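PDB 4OM8: 5-formyl-3-hydroxy-2-methylpyridine 4-carboxylate 5-dehydrogenase from Mesorhizobium japonicum MAFF 303099, which oxidises 5-formyl-3-hydroxy-2-methylpyridine-4-carboxylate with NAD(+) in the breakdown of vitamin B6, and can also reduce the same aldehyde with NADH to 4-pyridoxate. Local coordinates for residues I91-A95 with K122-H126; A80-N86 with T109-D114; D102-D108 with I127-R132. All blocks are in the same frame, centred on the assembly; numbering follows the deposited sequence.

Contact 1: residues I91-A95 with K122-H126; sequences ISIKA and KLQAH. With NAD (nicotinamide-adenine-dinucleotide), chain C.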
loop_
_atom_site.group_PDB
_atom_site.type_symbol
_atom_site.label_atom_id
_atom_site.label_comp_id
_atom_site.label_asym_id
_atom_site.label_seq_id
_atom_site.Cartn_x
_atom_site.Cartn_y
_atom_site.Cartn_z
ATOM N N ILE A 91 -10.903 26.472 -7.974
ATOM C CA ILE A 91 -12.359 26.535 -7.998
ATOM C C ILE A 91 -12.868 27.626 -8.946
ATOM O O ILE A 91 -13.940 27.482 -9.524
ATOM C CB ILE A 91 -12.934 26.738 -6.578
ATOM C CG1 ILE A 91 -14.451 26.546 -6.585
ATOM C CG2 ILE A 91 -12.538 28.102 -6.018
ATOM C CD1 ILE A 91 -15.055 26.457 -5.210
ATOM N N SER A 92 -12.095 28.694 -9.145
ATOM C CA SER A 92 -12.529 29.735 -10.075
ATOM C C SER A 92 -12.539 29.204 -11.514
ATOM O O SER A 92 -13.469 29.492 -12.276
ATOM C CB SER A 92 -11.645 30.980 -9.970
ATOM O OG SER A 92 -10.340 30.728 -10.454
ATOM N N ILE A 93 -11.526 28.417 -11.880
ATOM C CA ILE A 93 -11.490 27.830 -13.222
ATOM C C ILE A 93 -12.613 26.799 -13.389
ATOM O O ILE A 93 -13.280 26.771 -14.420
ATOM C CB ILE A 93 -10.125 27.176 -13.530
ATOM C CG1 ILE A 93 -9.014 28.229 -13.440
ATOM C CG2 ILE A 93 -10.127 26.549 -14.916
ATOM C CD1 ILE A 93 -7.639 27.704 -13.815
ATOM N N LYS A 94 -12.836 25.962 -12.377
ATOM C CA LYS A 94 -13.916 24.976 -12.469
ATOM C C LYS A 94 -15.278 25.667 -12.571
ATOM O O LYS A 94 -16.125 25.270 -13.381
ATOM C CB LYS A 94 -13.878 24.018 -11.277
ATOM C CG LYS A 94 -12.589 23.185 -11.192
ATOM C CD LYS A 94 -12.703 22.066 -10.170
ATOM C CE LYS A 94 -11.376 21.350 -9.987
ATOM N NZ LYS A 94 -10.818 20.815 -11.269
ATOM N N ALA A 95 -15.472 26.726 -11.784
ATOM C CA ALA A 95 -16.712 27.481 -11.850
ATOM C C ALA A 95 -16.915 28.100 -13.226
ATOM O O ALA A 95 -18.039 28.144 -13.709
ATOM C CB ALA A 95 -16.739 28.559 -10.777
ATOM N N LYS A 122 -18.944 22.557 -2.494
ATOM C CA LYS A 122 -18.579 23.876 -3.004
ATOM C C LYS A 122 -18.758 23.966 -4.513
ATOM O O LYS A 122 -19.290 24.949 -5.028
ATOM C CB LYS A 122 -17.139 24.217 -2.636
ATOM C CG LYS A 122 -16.965 24.651 -1.200
ATOM C CD LYS A 122 -15.555 25.149 -0.954
ATOM C CE LYS A 122 -15.362 25.491 0.517
ATOM N NZ LYS A 122 -14.026 26.086 0.774
ATOM N N LEU A 123 -18.334 22.927 -5.221
ATOM C CA LEU A 123 -18.403 22.939 -6.680
ATOM C C LEU A 123 -19.835 23.084 -7.179
ATOM O O LEU A 123 -20.089 23.831 -8.127
ATOM C CB LEU A 123 -17.775 21.668 -7.247
ATOM C CG LEU A 123 -16.258 21.574 -7.037
ATOM C CD1 LEU A 123 -15.729 20.258 -7.600
ATOM C CD2 LEU A 123 -15.566 22.766 -7.693
ATOM N N GLN A 124 -20.779 22.400 -6.532
ATOM C CA GLN A 124 -22.135 22.344 -7.071
ATOM C C GLN A 124 -22.904 23.641 -6.802
ATOM O O GLN A 124 -23.982 23.863 -7.376
ATOM C CB GLN A 124 -22.894 21.127 -6.529
ATOM C CG GLN A 124 -23.173 21.172 -5.037
ATOM C CD GLN A 124 -23.613 19.832 -4.462
ATOM O OE1 GLN A 124 -23.536 19.628 -3.249
ATOM N NE2 GLN A 124 -24.089 18.925 -5.314
ATOM N N ALA A 125 -22.335 24.521 -5.986
ATOM C CA ALA A 125 -22.923 25.845 -5.789
ATOM C C ALA A 125 -22.797 26.700 -7.055
ATOM O O ALA A 125 -23.355 27.795 -7.130
ATOM C CB ALA A 125 -22.267 26.546 -4.606
ATOM N N HIS A 126 -22.076 26.193 -8.053
ATOM C CA HIS A 126 -21.759 26.986 -9.243
ATOM C C HIS A 126 -22.398 26.463 -10.518
ATOM O O HIS A 126 -21.963 26.814 -11.615
ATOM C CB HIS A 126 -20.246 27.060 -9.433
ATOM C CG HIS A 126 -19.535 27.740 -8.310
ATOM N ND1 HIS A 126 -19.396 29.111 -8.241
ATOM C CD2 HIS A 126 -18.948 27.244 -7.198
ATOM C CE1 HIS A 126 -18.741 29.426 -7.138
ATOM N NE2 HIS A 126 -18.458 28.311 -6.485
HETATM P PA NAD C . -3.421 18.929 -15.747
HETATM O O1A NAD C . -2.871 20.259 -15.261
HETATM O O2A NAD C . -2.479 17.841 -16.240
HETATM O O5B NAD C . -4.477 19.240 -16.921
HETATM C C5B NAD C . -5.436 20.294 -16.823
HETATM C C4B NAD C . -5.928 20.601 -18.229
HETATM O O4B NAD C . -7.049 21.483 -18.160
HETATM C C3B NAD C . -4.846 21.297 -19.054
HETATM O O3B NAD C . -4.602 20.571 -20.266
HETATM C C2B NAD C . -5.428 22.680 -19.321
HETATM O O2B NAD C . -5.051 23.253 -20.583
HETATM C C1B NAD C . -6.916 22.400 -19.256
HETATM N N9A NAD C . -7.783 23.565 -19.005
HETATM C C8A NAD C . -7.529 24.641 -18.241
HETATM N N7A NAD C . -8.589 25.487 -18.240
HETATM C C5A NAD C . -9.546 24.944 -19.012
HETATM C C6A NAD C . -10.907 25.307 -19.443
HETATM N N6A NAD C . -11.492 26.459 -19.033
HETATM N N1A NAD C . -11.554 24.449 -20.262
HETATM C C2A NAD C . -10.992 23.303 -20.684
HETATM N N3A NAD C . -9.756 22.912 -20.332
HETATM C C4A NAD C . -9.003 23.682 -19.517
HETATM O O3 NAD C . -4.413 18.398 -14.593
HETATM P PN NAD C . -4.722 16.864 -14.217
HETATM O O1N NAD C . -3.565 16.298 -13.415
HETATM O O2N NAD C . -5.223 16.084 -15.412
HETATM O O5D NAD C . -5.948 17.040 -13.200
HETATM C C5D NAD C . -7.213 17.562 -13.627
HETATM C C4D NAD C . -8.181 17.437 -12.455
HETATM O O4D NAD C . -8.186 16.074 -12.045
HETATM C C3D NAD C . -7.740 18.239 -11.241
HETATM O O3D NAD C . -8.925 18.617 -10.534
HETATM C C2D NAD C . -6.978 17.238 -10.395
HETATM O O2D NAD C . -7.048 17.546 -8.999
HETATM C C1D NAD C . -7.733 15.954 -10.690
HETATM N N1N NAD C . -6.945 14.720 -10.540
HETATM C C2N NAD C . -5.622 14.666 -10.796
HETATM C C3N NAD C . -4.933 13.459 -10.655
HETATM C C7N NAD C . -3.450 13.336 -10.888
HETATM O O7N NAD C . -2.853 14.078 -11.654
HETATM N N7N NAD C . -2.809 12.391 -10.202
HETATM C C4N NAD C . -5.619 12.317 -10.259
HETATM C C5N NAD C . -6.983 12.402 -10.017
HETATM C C6N NAD C . -7.623 13.623 -10.176
#
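Ile91, Lys94 and Ala95, on the first turn of helix 91-102, meet Lys122, Leu123 and His126 in and around the short helix 120-123. Most of the meeting is apolar. Ile91 has CG1 anti to its backbone N (chi1 -170°), and the branch continues extended, so that Ile91 CD1 comes to lie 4.0 Å from Lys122 CB. The same branch passes Leu123, whose CD2 touches Ile91 CG1 at 4.1 Å and Lys94 CD at 3.8 Å. A leucine suits this place because one methyl can fill the notch between an isoleucine and the aliphatic part of a lysine. Leu123 is buried further by Tyr98 and Met133.

A CH-pi contact forms the second kind. The methyl of Ala95 sits over one face of the His126 imidazole, with CB 4.0 Å from the ring centroid. Ile91 CD1 approaches the same ring obliquely, 4.1 Å from His126 NE2. Alanine's short side chain lets the ring come close to the helix.

The polar chemistry belongs to Lys94. Its methylenes pack on Leu123, but its chain bends at the last torsion and carries NZ away to the cofactor, where Lys94 NZ donates to NAD O3D, a ribose hydroxyl oxygen, at 3.0 Å. NZ also makes a salt bridge to Glu85 and a hydrogen bond to Pro88 O, which fix it as it meets the ribose. Greasy shaft and charged tip thus serve different neighbours, in the NAD-binding site of a Rossmann-fold dehydrogenase.

Contact 2: residues A80-N86 with T109-D114; sequences ADLVIEN and TIVASD. With NAD (nicotinamide-adenine-dinucleotide), chain C.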
loop_
_atom_site.group_PDB
_atom_site.type_symbol
_atom_site.label_atom_id
_atom_site.label_comp_id
_atom_site.label_asym_id
_atom_site.label_seq_id
_atom_site.Cartn_x
_atom_site.Cartn_y
_atom_site.Cartn_z
ATOM N N ALA A 80 -24.581 15.829 -24.530
ATOM C CA ALA A 80 -23.920 15.022 -23.501
ATOM C C ALA A 80 -24.912 14.564 -22.438
ATOM O O ALA A 80 -25.786 15.339 -22.006
ATOM C CB ALA A 80 -22.788 15.802 -22.858
ATOM N N ASP A 81 -24.764 13.306 -22.026
ATOM C CA ASP A 81 -25.495 12.760 -20.884
ATOM C C ASP A 81 -24.691 12.910 -19.607
ATOM O O ASP A 81 -25.249 12.914 -18.509
ATOM C CB ASP A 81 -25.821 11.290 -21.111
ATOM C CG ASP A 81 -26.612 11.068 -22.375
ATOM O OD1 ASP A 81 -27.600 11.808 -22.590
ATOM O OD2 ASP A 81 -26.244 10.166 -23.149
ATOM N N LEU A 82 -23.371 12.999 -19.772
ATOM C CA LEU A 82 -22.430 13.156 -18.671
ATOM C C LEU A 82 -21.319 14.055 -19.162
ATOM O O LEU A 82 -20.766 13.808 -20.239
ATOM C CB LEU A 82 -21.872 11.800 -18.214
ATOM C CG LEU A 82 -20.643 11.815 -17.295
ATOM C CD1 LEU A 82 -20.992 12.396 -15.936
ATOM C CD2 LEU A 82 -20.055 10.408 -17.134
ATOM N N VAL A 83 -21.036 15.118 -18.409
ATOM C CA VAL A 83 -19.845 15.925 -18.645
ATOM C C VAL A 83 -18.914 15.698 -17.474
ATOM O O VAL A 83 -19.299 15.900 -16.326
ATOM C CB VAL A 83 -20.149 17.425 -18.773
ATOM C CG1 VAL A 83 -18.853 18.219 -18.999
ATOM C CG2 VAL A 83 -21.164 17.683 -19.890
ATOM N N ILE A 84 -17.697 15.263 -17.766
ATOM C CA ILE A 84 -16.680 15.102 -16.741
ATOM C C ILE A 84 -15.760 16.306 -16.816
ATOM O O ILE A 84 -15.021 16.478 -17.797
ATOM C CB ILE A 84 -15.878 13.804 -16.921
ATOM C CG1 ILE A 84 -16.813 12.591 -16.853
ATOM C CG2 ILE A 84 -14.777 13.700 -15.858
ATOM C CD1 ILE A 84 -16.124 11.296 -17.193
ATOM N N GLU A 85 -15.840 17.158 -15.803
ATOM C CA GLU A 85 -14.954 18.306 -15.710
ATOM C C GLU A 85 -13.626 17.845 -15.124
ATOM O O GLU A 85 -13.580 17.205 -14.050
ATOM C CB GLU A 85 -15.586 19.412 -14.860
ATOM C CG GLU A 85 -14.610 20.519 -14.488
ATOM C CD GLU A 85 -13.873 20.210 -13.210
ATOM O OE1 GLU A 85 -14.549 19.996 -12.184
ATOM O OE2 GLU A 85 -12.627 20.176 -13.226
ATOM N N ASN A 86 -12.550 18.176 -15.833
ATOM C CA ASN A 86 -11.222 17.653 -15.547
ATOM C C ASN A 86 -10.163 18.739 -15.766
ATOM O O ASN A 86 -9.134 18.501 -16.392
ATOM C CB ASN A 86 -10.971 16.436 -16.454
ATOM C CG ASN A 86 -9.708 15.673 -16.103
ATOM O OD1 ASN A 86 -9.433 15.378 -14.937
ATOM N ND2 ASN A 86 -8.928 15.352 -17.127
ATOM N N THR A 109 -28.523 16.359 -17.478
ATOM C CA THR A 109 -27.158 15.905 -17.732
ATOM C C THR A 109 -26.392 15.834 -16.410
ATOM O O THR A 109 -26.445 16.764 -15.627
ATOM C CB THR A 109 -26.449 16.856 -18.708
ATOM O OG1 THR A 109 -27.057 16.719 -19.999
ATOM C CG2 THR A 109 -24.971 16.534 -18.834
ATOM N N ILE A 110 -25.681 14.739 -16.155
ATOM C CA ILE A 110 -24.860 14.686 -14.956
ATOM C C ILE A 110 -23.545 15.413 -15.228
ATOM O O ILE A 110 -22.944 15.269 -16.293
ATOM C CB ILE A 110 -24.625 13.234 -14.495
ATOM C CG1 ILE A 110 -25.961 12.643 -14.042
ATOM C CG2 ILE A 110 -23.603 13.178 -13.357
ATOM C CD1 ILE A 110 -25.924 11.182 -13.709
ATOM N N VAL A 111 -23.126 16.232 -14.272
ATOM C CA VAL A 111 -21.832 16.887 -14.348
ATOM C C VAL A 111 -20.956 16.364 -13.218
ATOM O O VAL A 111 -21.262 16.559 -12.047
ATOM C CB VAL A 111 -21.959 18.409 -14.256
ATOM C CG1 VAL A 111 -20.592 19.056 -14.362
ATOM C CG2 VAL A 111 -22.859 18.907 -15.390
ATOM N N ALA A 112 -19.881 15.666 -13.578
ATOM C CA ALA A 112 -18.978 15.091 -12.596
ATOM C C ALA A 112 -17.672 15.849 -12.579
ATOM O O ALA A 112 -17.202 16.273 -13.628
ATOM C CB ALA A 112 -18.720 13.627 -12.917
ATOM N N SER A 113 -17.095 16.040 -11.400
ATOM C CA SER A 113 -15.753 16.598 -11.301
ATOM C C SER A 113 -14.748 15.526 -10.932
ATOM O O SER A 113 -15.015 14.699 -10.058
ATOM C CB SER A 113 -15.693 17.709 -10.255
ATOM O OG SER A 113 -14.369 18.225 -10.168
ATOM N N ASP A 114 -13.574 15.591 -11.565
ATOM C CA ASP A 114 -12.438 14.732 -11.233
ATOM C C ASP A 114 -11.603 15.317 -10.087
ATOM O O ASP A 114 -10.543 14.775 -9.770
ATOM C CB ASP A 114 -11.564 14.539 -12.483
ATOM C CG ASP A 114 -10.579 13.378 -12.372
ATOM O OD1 ASP A 114 -10.838 12.412 -11.638
ATOM O OD2 ASP A 114 -9.566 13.418 -13.101
HETATM P PA NAD C . -3.421 18.929 -15.747
HETATM O O1A NAD C . -2.871 20.259 -15.261
HETATM O O2A NAD C . -2.479 17.841 -16.240
HETATM O O5B NAD C . -4.477 19.240 -16.921
HETATM C C5B NAD C . -5.436 20.294 -16.823
HETATM C C4B NAD C . -5.928 20.601 -18.229
HETATM O O4B NAD C . -7.049 21.483 -18.160
HETATM C C3B NAD C . -4.846 21.297 -19.054
HETATM O O3B NAD C . -4.602 20.571 -20.266
HETATM C C2B NAD C . -5.428 22.680 -19.321
HETATM O O2B NAD C . -5.051 23.253 -20.583
HETATM C C1B NAD C . -6.916 22.400 -19.256
HETATM N N9A NAD C . -7.783 23.565 -19.005
HETATM C C8A NAD C . -7.529 24.641 -18.241
HETATM N N7A NAD C . -8.589 25.487 -18.240
HETATM C C5A NAD C . -9.546 24.944 -19.012
HETATM C C6A NAD C . -10.907 25.307 -19.443
HETATM N N6A NAD C . -11.492 26.459 -19.033
HETATM N N1A NAD C . -11.554 24.449 -20.262
HETATM C C2A NAD C . -10.992 23.303 -20.684
HETATM N N3A NAD C . -9.756 22.912 -20.332
HETATM C C4A NAD C . -9.003 23.682 -19.517
HETATM O O3 NAD C . -4.413 18.398 -14.593
HETATM P PN NAD C . -4.722 16.864 -14.217
HETATM O O1N NAD C . -3.565 16.298 -13.415
HETATM O O2N NAD C . -5.223 16.084 -15.412
HETATM O O5D NAD C . -5.948 17.040 -13.200
HETATM C C5D NAD C . -7.213 17.562 -13.627
HETATM C C4D NAD C . -8.181 17.437 -12.455
HETATM O O4D NAD C . -8.186 16.074 -12.045
HETATM C C3D NAD C . -7.740 18.239 -11.241
HETATM O O3D NAD C . -8.925 18.617 -10.534
HETATM C C2D NAD C . -6.978 17.238 -10.395
HETATM O O2D NAD C . -7.048 17.546 -8.999
HETATM C C1D NAD C . -7.733 15.954 -10.690
HETATM N N1N NAD C . -6.945 14.720 -10.540
HETATM C C2N NAD C . -5.622 14.666 -10.796
HETATM C C3N NAD C . -4.933 13.459 -10.655
HETATM C C7N NAD C . -3.450 13.336 -10.888
HETATM O O7N NAD C . -2.853 14.078 -11.654
HETATM N N7N NAD C . -2.809 12.391 -10.202
HETATM C C4N NAD C . -5.619 12.317 -10.259
HETATM C C5N NAD C . -6.983 12.402 -10.017
HETATM C C6N NAD C . -7.623 13.623 -10.176
#
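Glu85 and Ser113, paired across neighbouring strands, both set the gamma atom anti to the backbone N (Glu85 chi1 168°), and the glutamate then bends at chi2 (-88°) to fold its carboxylate back toward the serine. Ser113 OG donates to Glu85 OE1 at 2.7 Å, meeting it on the syn side but 28° out of the carboxylate plane. OE1 also accepts from Tyr98 OH, while OE2 pairs with Lys94 and takes the amide of Val87. With an alanine in place of Glu85, the loss of the carboxylate is likely to cost Lys94 its salt-bridge partner and Ser113 OG this acceptor, so that the lysine's NZ would be less firmly placed at the NAD ribose.

The backbones of strands 82-85 and 110-113 form a parallel ladder. Ile110 N bonds Asp81 O, Val83 N bonds Ile110 O, Ala112 N bonds Val83 O at 2.8 Å, and Glu85 N bonds Ala112 O at 2.7 Å; Asp114 N to Glu85 O continues the ladder past the strand ends. At the other end Thr109 OG1 donates to Ala80 O, also at 2.7 Å.

On the sheet face of Leu82, Ile84, Ile110 and Ala112, Leu82 CD1 rests 3.8 Å from Ile110 CG2 and 4.0 Å from Ala112 CB; the small alanine accommodates its larger neighbours. Helices 14-23 and 158-170 cover this face, so branched aliphatic residues fit it.

Beyond the strands, Asp114 O comes within 3.2 Å of NAD C6N. Two adjacent parallel strands joined through helix 91-102 make a beta-alpha-beta unit, and the C-terminal ends of its strands border the dinucleotide, as is characteristic of the Rossmann fold.

Contact 3: residues D102-D108 with I127-R132; sequences DGLIGQD and ISYPER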
loop_
_atom_site.group_PDB
_atom_site.type_symbol
_atom_site.label_atom_id
_atom_site.label_comp_id
_atom_site.label_asym_id
_atom_site.label_seq_id
_atom_site.Cartn_x
_atom_site.Cartn_y
_atom_site.Cartn_z
ATOM N N ASP A 102 -23.323 25.229 -18.603
ATOM C CA ASP A 102 -24.657 25.142 -18.000
ATOM C C ASP A 102 -25.749 25.385 -19.041
ATOM O O ASP A 102 -26.724 24.634 -19.125
ATOM C CB ASP A 102 -24.773 26.142 -16.843
ATOM C CG ASP A 102 -25.853 25.777 -15.842
ATOM O OD1 ASP A 102 -26.705 24.913 -16.136
ATOM O OD2 ASP A 102 -25.861 26.398 -14.759
ATOM N N GLY A 103 -25.563 26.407 -19.866
ATOM C CA GLY A 103 -26.567 26.737 -20.861
ATOM C C GLY A 103 -26.556 25.838 -22.079
ATOM O O GLY A 103 -27.439 25.952 -22.931
ATOM N N LEU A 104 -25.574 24.941 -22.160
ATOM C CA LEU A 104 -25.372 24.109 -23.349
ATOM C C LEU A 104 -25.762 22.649 -23.157
ATOM O O LEU A 104 -25.703 21.853 -24.101
ATOM C CB LEU A 104 -23.915 24.166 -23.773
ATOM C CG LEU A 104 -23.362 25.547 -24.081
ATOM C CD1 LEU A 104 -21.890 25.443 -24.400
ATOM C CD2 LEU A 104 -24.137 26.154 -25.245
ATOM N N ILE A 105 -26.128 22.294 -21.930
ATOM C CA ILE A 105 -26.478 20.920 -21.623
ATOM C C ILE A 105 -27.844 20.834 -20.955
ATOM O O ILE A 105 -28.338 21.803 -20.363
ATOM C CB ILE A 105 -25.421 20.257 -20.708
ATOM C CG1 ILE A 105 -25.360 20.965 -19.355
ATOM C CG2 ILE A 105 -24.040 20.268 -21.373
ATOM C CD1 ILE A 105 -24.301 20.380 -18.423
ATOM N N GLY A 106 -28.435 19.652 -21.040
ATOM C CA GLY A 106 -29.718 19.394 -20.408
ATOM C C GLY A 106 -29.659 19.509 -18.895
ATOM O O GLY A 106 -28.632 19.212 -18.282
ATOM N N GLN A 107 -30.767 19.924 -18.285
ATOM C CA GLN A 107 -30.805 20.051 -16.834
ATOM C C GLN A 107 -30.662 18.686 -16.141
ATOM O O GLN A 107 -30.373 18.619 -14.949
ATOM C CB GLN A 107 -32.098 20.746 -16.406
ATOM C CG GLN A 107 -33.337 20.024 -16.866
ATOM C CD GLN A 107 -34.559 20.913 -16.797
ATOM O OE1 GLN A 107 -34.779 21.756 -17.672
ATOM N NE2 GLN A 107 -35.345 20.750 -15.745
ATOM N N ASP A 108 -30.857 17.603 -16.883
ATOM C CA ASP A 108 -30.673 16.277 -16.306
ATOM C C ASP A 108 -29.338 15.643 -16.705
ATOM O O ASP A 108 -29.039 14.515 -16.300
ATOM C CB ASP A 108 -31.835 15.357 -16.683
ATOM C CG ASP A 108 -31.986 15.175 -18.175
ATOM O OD1 ASP A 108 -31.506 16.032 -18.948
ATOM O OD2 ASP A 108 -32.608 14.168 -18.576
ATOM N N ILE A 127 -23.437 25.644 -10.381
ATOM C CA ILE A 127 -24.164 25.167 -11.549
ATOM C C ILE A 127 -25.652 25.017 -11.232
ATOM O O ILE A 127 -26.023 24.744 -10.085
ATOM C CB ILE A 127 -23.575 23.823 -12.049
ATOM C CG1 ILE A 127 -23.962 23.586 -13.511
ATOM C CG2 ILE A 127 -23.964 22.679 -11.115
ATOM C CD1 ILE A 127 -23.235 22.434 -14.170
ATOM N N SER A 128 -26.510 25.214 -12.231
ATOM C CA SER A 128 -27.930 24.952 -12.050
ATOM C C SER A 128 -28.149 23.479 -11.750
ATOM O O SER A 128 -27.329 22.636 -12.135
ATOM C CB SER A 128 -28.733 25.359 -13.292
ATOM O OG SER A 128 -28.576 24.433 -14.360
ATOM N N TYR A 129 -29.254 23.175 -11.073
ATOM C CA TYR A 129 -29.586 21.797 -10.699
ATOM C C TYR A 129 -28.375 21.079 -10.093
ATOM O O TYR A 129 -27.863 20.113 -10.650
ATOM C CB TYR A 129 -30.150 21.027 -11.904
ATOM C CG TYR A 129 -31.553 21.486 -12.229
ATOM C CD1 TYR A 129 -32.645 20.959 -11.546
ATOM C CD2 TYR A 129 -31.780 22.474 -13.172
ATOM C CE1 TYR A 129 -33.940 21.398 -11.804
ATOM C CE2 TYR A 129 -33.082 22.919 -13.447
ATOM C CZ TYR A 129 -34.143 22.368 -12.755
ATOM O OH TYR A 129 -35.421 22.799 -13.008
ATOM N N PRO A 130 -27.927 21.547 -8.925
ATOM C CA PRO A 130 -26.726 20.991 -8.291
ATOM C C PRO A 130 -26.906 19.527 -7.928
ATOM O O PRO A 130 -25.914 18.844 -7.639
ATOM C CB PRO A 130 -26.554 21.851 -7.033
ATOM C CG PRO A 130 -27.938 22.414 -6.768
ATOM C CD PRO A 130 -28.549 22.607 -8.114
ATOM N N GLU A 131 -28.147 19.041 -7.952
ATOM C CA GLU A 131 -28.412 17.655 -7.605
ATOM C C GLU A 131 -27.827 16.674 -8.613
ATOM O O GLU A 131 -27.630 15.502 -8.271
ATOM C CB GLU A 131 -29.914 17.398 -7.460
ATOM C CG GLU A 131 -30.624 18.379 -6.555
ATOM C CD GLU A 131 -31.054 19.632 -7.297
ATOM O OE1 GLU A 131 -30.834 19.717 -8.523
ATOM O OE2 GLU A 131 -31.643 20.510 -6.656
ATOM N N ARG A 132 -27.548 17.129 -9.838
ATOM C CA ARG A 132 -26.946 16.259 -10.850
ATOM C C ARG A 132 -25.434 16.483 -10.961
ATOM O O ARG A 132 -24.798 16.026 -11.928
ATOM C CB ARG A 132 -27.617 16.442 -12.231
ATOM C CG ARG A 132 -27.858 17.883 -12.718
ATOM C CD ARG A 132 -26.566 18.668 -13.050
ATOM N NE ARG A 132 -26.917 20.037 -13.443
ATOM C CZ ARG A 132 -27.195 20.403 -14.692
ATOM N NH1 ARG A 132 -27.129 19.517 -15.681
ATOM N NH2 ARG A 132 -27.539 21.664 -14.954
HETATM O O HOH W 1 -28.109 22.645 -17.606
#
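In one of its two modelled conformers, and perhaps only there, the Arg132 guanidinium lies between Gln107 O, 3.4 Å above one face, and Ile127 CD1, 4.2 Å from the plane on the opposite face. At its edge, Ser128 O lies in the plane and is gripped side-on by NE and NH2. A water also sits in plane at the edge, accepting from NH2 and within hydrogen-bonding distance of Asp102 O. Arg132 NH1 gives a hydrogen bond of 3.0 Å to Gly106 O, which it meets on a lone pair in the carbonyl plane, and another to Thr109 O. Arginine suits this place because its flat group can bind several carbonyls at once.

These loops follow helices 91-102 and 120-123 and lead into the parallel strands 110-113 and 133-137 of the Rossmann domain, so the arginine joins two neighbouring helix-to-strand connections.

The CG of Asp102 stands anti to the backbone N (chi1 -158°), turning both oxygens to Ser128: Ser128 OG donates to Asp102 OD1 at 2.6 Å, on the syn lone pair, and Ser128 N donates to Asp102 OD2 at 2.9 Å. Asp102 OD1 also forms a long salt bridge of 3.6 Å to Arg132 NH2. Further out, the Gln107 side chain runs alongside the Tyr129 ring, its CB 3.7 Å from Tyr129 CD2, with amide and ring planes 28° apart.

In the fold
Contact 2 is the buried core of the three, a parallel strand pair ruled by regular backbone bonds and aliphatic side chains; contacts 1 and 3 are partly buried and depend more on individual side chains. Helix 91-102 links the two strands of contact 2: its start packs in contact 1, while the loop after it belongs to contact 3. Contacts 1 and 2 both reach NAD and are tied by the bridge from Lys94 to Glu85. Contact 3 lies toward the N-terminal ends of the strands, away from the cofactor, where an arginine gathers loop carbonyls and an aspartate takes a serine's hydroxyl and amide; Arg132 probably joins it to contact 2 there.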